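Local coordinates for DELTA1-pyrroline-2-carboxylate reductase (Thermococcus litoralis DSM 5473, PDB 6T3E), which catalyses the NAD(P)H-dependent reduction of Delta(1)-pyrroline-2-carboxylate to L-proline, and is captured here with NADH and L-proline bound, at residues Ala252-Ser257 against Ser277-Ile282. Numbering follows the deposited sequence.
Sequences ARELDS and SGDIII
Asp279 OD1 takes two backbone N-H groups in succession, from Glu254 N at 3.0 Å and from Leu255 N at 2.8 Å. The site belongs to the Rossmann-type NAD-binding domain, where the loop leading from strand 241-244 to helix 257-262 passes over the first turn of helix 278-286. Glu254 N approaches OD1 on the syn side, 26° out of the carboxylate plane, whereas Leu255 N meets it nearly in line with the C-O bond. OD2 forms a salt bridge with Lys319, which probably eases the proximity of Glu254 OE2, 4.1 Å from Asp279 OD2; that OE2 is itself hydrogen-bonded to Ser244. An alanine here would probably leave the amides of Glu254 and Leu255 without their shared acceptor and deprive Lys319 of its salt-bridge partner. Farther out, Gly278 CA lies against Ala252 O at 3.2 Å, a CA-H...O contact. Arg253 CG sits between its backbone N and carbonyl carbon (chi1 58°), and from there the extended chain runs past Ile282 CD1. Ile282 CG2 sits over the centre of one face of the guanidinium, 3.5 Å from Arg253 CZ, while in the group's plane Arg253 NH1 donates to Ser257 OG at 2.8 Å, almost straight at 173°.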
ATOM      1  N   ALA B 252     -15.163 -14.957  -8.753  1.00 44.39           N
ATOM      2  CA  ALA B 252     -14.817 -16.354  -8.571  1.00 45.23           C
ATOM      3  C   ALA B 252     -15.290 -16.868  -7.219  1.00 44.31           C
ATOM      4  O   ALA B 252     -15.393 -16.112  -6.247  1.00 45.13           O
ATOM      5  CB  ALA B 252     -13.304 -16.557  -8.701  1.00 47.57           C
ATOM      6  N   ARG B 253     -15.549 -18.173  -7.166  1.00 44.20           N
ATOM      7  CA  ARG B 253     -15.956 -18.830  -5.935  1.00 43.15           C
ATOM      8  C   ARG B 253     -15.658 -20.313  -6.049  1.00 42.55           C
ATOM      9  O   ARG B 253     -15.580 -20.854  -7.152  1.00 46.00           O
ATOM     10  CB  ARG B 253     -17.436 -18.607  -5.632  1.00 43.43           C
ATOM     11  CG  ARG B 253     -18.355 -19.088  -6.706  1.00 45.48           C
ATOM     12  CD  ARG B 253     -19.769 -19.062  -6.217  1.00 48.04           C
ATOM     13  NE  ARG B 253     -20.695 -19.433  -7.273  1.00 54.27           N
ATOM     14  CZ  ARG B 253     -22.002 -19.562  -7.094  1.00 58.10           C
ATOM     15  NH1 ARG B 253     -22.529 -19.349  -5.892  1.00 60.95           N
ATOM     16  NH2 ARG B 253     -22.779 -19.907  -8.111  1.00 57.72           N
ATOM     17  N   GLU B 254     -15.479 -20.952  -4.885  1.00 43.82           N
ATOM     18  CA  GLU B 254     -15.247 -22.387  -4.770  1.00 42.98           C
ATOM     19  C   GLU B 254     -16.378 -23.099  -4.037  1.00 42.99           C
ATOM     20  O   GLU B 254     -16.372 -24.331  -3.961  1.00 46.24           O
ATOM     21  CB  GLU B 254     -13.899 -22.666  -4.064  1.00 43.55           C
ATOM     22  CG  GLU B 254     -13.794 -22.178  -2.587  1.00 50.84           C
ATOM     23  CD  GLU B 254     -12.339 -22.022  -2.046  1.00 56.49           C
ATOM     24  OE1 GLU B 254     -11.410 -22.711  -2.513  1.00 57.61           O
ATOM     25  OE2 GLU B 254     -12.124 -21.191  -1.136  1.00 58.30           O
ATOM     26  N   LEU B 255     -17.354 -22.362  -3.509  1.00 42.17           N
ATOM     27  CA  LEU B 255     -18.514 -22.930  -2.834  1.00 46.27           C
ATOM     28  C   LEU B 255     -19.763 -22.556  -3.614  1.00 46.20           C
ATOM     29  O   LEU B 255     -19.950 -21.388  -3.965  1.00 51.05           O
ATOM     30  CB  LEU B 255     -18.625 -22.414  -1.401  1.00 35.12           C
ATOM     31  CG  LEU B 255     -17.285 -22.139  -0.724  1.00 37.88           C
ATOM     32  CD1 LEU B 255     -17.484 -21.386   0.591  1.00 34.95           C
ATOM     33  CD2 LEU B 255     -16.572 -23.454  -0.499  1.00 37.84           C
ATOM     34  N   ASP B 256     -20.632 -23.529  -3.859  1.00 50.49           N
ATOM     35  CA  ASP B 256     -21.881 -23.193  -4.526  1.00 53.83           C
ATOM     36  C   ASP B 256     -22.798 -22.417  -3.575  1.00 57.41           C
ATOM     37  O   ASP B 256     -22.544 -22.289  -2.373  1.00 58.46           O
ATOM     38  CB  ASP B 256     -22.564 -24.450  -5.072  1.00 54.84           C
ATOM     39  CG  ASP B 256     -23.109 -25.358  -3.984  1.00 60.10           C
ATOM     40  OD1 ASP B 256     -22.676 -25.241  -2.817  1.00 61.23           O
ATOM     41  OD2 ASP B 256     -23.970 -26.209  -4.310  1.00 65.07           O
ATOM     42  N   SER B 257     -23.859 -21.850  -4.146  1.00 59.98           N
ATOM     43  CA  SER B 257     -24.760 -21.025  -3.350  1.00 60.79           C
ATOM     44  C   SER B 257     -25.408 -21.827  -2.229  1.00 63.56           C
ATOM     45  O   SER B 257     -25.691 -21.280  -1.156  1.00 63.64           O
ATOM     46  CB  SER B 257     -25.818 -20.403  -4.257  1.00 57.44           C
ATOM     47  OG  SER B 257     -25.207 -19.651  -5.290  1.00 55.43           O
ATOM     48  N   SER B 277     -15.115 -11.154  -1.969  1.00 43.69           N
ATOM     49  CA  SER B 277     -15.321 -12.599  -2.036  1.00 42.96           C
ATOM     50  C   SER B 277     -16.522 -12.939  -2.908  1.00 51.10           C
ATOM     51  O   SER B 277     -17.671 -12.721  -2.507  1.00 58.38           O
ATOM     52  CB  SER B 277     -15.509 -13.196  -0.647  1.00 41.57           C
ATOM     53  OG  SER B 277     -15.710 -14.595  -0.770  1.00 43.50           O
ATOM     54  N   GLY B 278     -16.261 -13.536  -4.073  1.00 47.29           N
ATOM     55  CA  GLY B 278     -17.350 -14.030  -4.889  1.00 46.92           C
ATOM     56  C   GLY B 278     -18.131 -15.146  -4.237  1.00 49.11           C
ATOM     57  O   GLY B 278     -19.317 -15.320  -4.546  1.00 49.01           O
ATOM     58  N   ASP B 279     -17.501 -15.880  -3.311  1.00 49.35           N
ATOM     59  CA  ASP B 279     -18.202 -16.924  -2.564  1.00 56.01           C
ATOM     60  C   ASP B 279     -19.427 -16.374  -1.842  1.00 59.45           C
ATOM     61  O   ASP B 279     -20.377 -17.117  -1.572  1.00 65.11           O
ATOM     62  CB  ASP B 279     -17.247 -17.587  -1.567  1.00 60.14           C
ATOM     63  CG  ASP B 279     -16.413 -18.705  -2.197  1.00 61.97           C
ATOM     64  OD1 ASP B 279     -17.025 -19.689  -2.676  1.00 64.14           O
ATOM     65  OD2 ASP B 279     -15.153 -18.602  -2.207  1.00 56.93           O
ATOM     66  N   ILE B 280     -19.422 -15.088  -1.516  1.00 57.88           N
ATOM     67  CA  ILE B 280     -20.532 -14.448  -0.833  1.00 55.88           C
ATOM     68  C   ILE B 280     -21.282 -13.489  -1.755  1.00 52.24           C
ATOM     69  O   ILE B 280     -22.514 -13.461  -1.746  1.00 49.15           O
ATOM     70  CB  ILE B 280     -20.027 -13.726   0.439  1.00 52.24           C
ATOM     71  CG1 ILE B 280     -19.195 -14.686   1.305  1.00 53.84           C
ATOM     72  CG2 ILE B 280     -21.177 -13.138   1.237  1.00 47.59           C
ATOM     73  CD1 ILE B 280     -19.929 -15.943   1.733  1.00 53.90           C
ATOM     74  N   ILE B 281     -20.562 -12.732  -2.592  1.00 50.59           N
ATOM     75  CA  ILE B 281     -21.193 -11.715  -3.429  1.00 50.03           C
ATOM     76  C   ILE B 281     -22.148 -12.353  -4.432  1.00 57.57           C
ATOM     77  O   ILE B 281     -23.256 -11.848  -4.669  1.00 61.51           O
ATOM     78  CB  ILE B 281     -20.124 -10.866  -4.137  1.00 45.23           C
ATOM     79  CG1 ILE B 281     -19.322 -10.052  -3.130  1.00 43.89           C
ATOM     80  CG2 ILE B 281     -20.762  -9.936  -5.149  1.00 47.77           C
ATOM     81  CD1 ILE B 281     -17.971  -9.607  -3.672  1.00 41.34           C
ATOM     82  N   ILE B 282     -21.740 -13.462  -5.041  1.00 57.38           N
ATOM     83  CA  ILE B 282     -22.556 -14.108  -6.065  1.00 58.79           C
ATOM     84  C   ILE B 282     -23.856 -14.639  -5.461  1.00 61.39           C
ATOM     85  O   ILE B 282     -24.929 -14.357  -6.014  1.00 64.49           O
ATOM     86  CB  ILE B 282     -21.770 -15.220  -6.791  1.00 54.89           C
ATOM     87  CG1 ILE B 282     -20.712 -14.618  -7.727  1.00 46.11           C
ATOM     88  CG2 ILE B 282     -22.713 -16.124  -7.569  1.00 53.38           C
ATOM     89  CD1 ILE B 282     -19.707 -15.615  -8.241  1.00 39.02           C
TER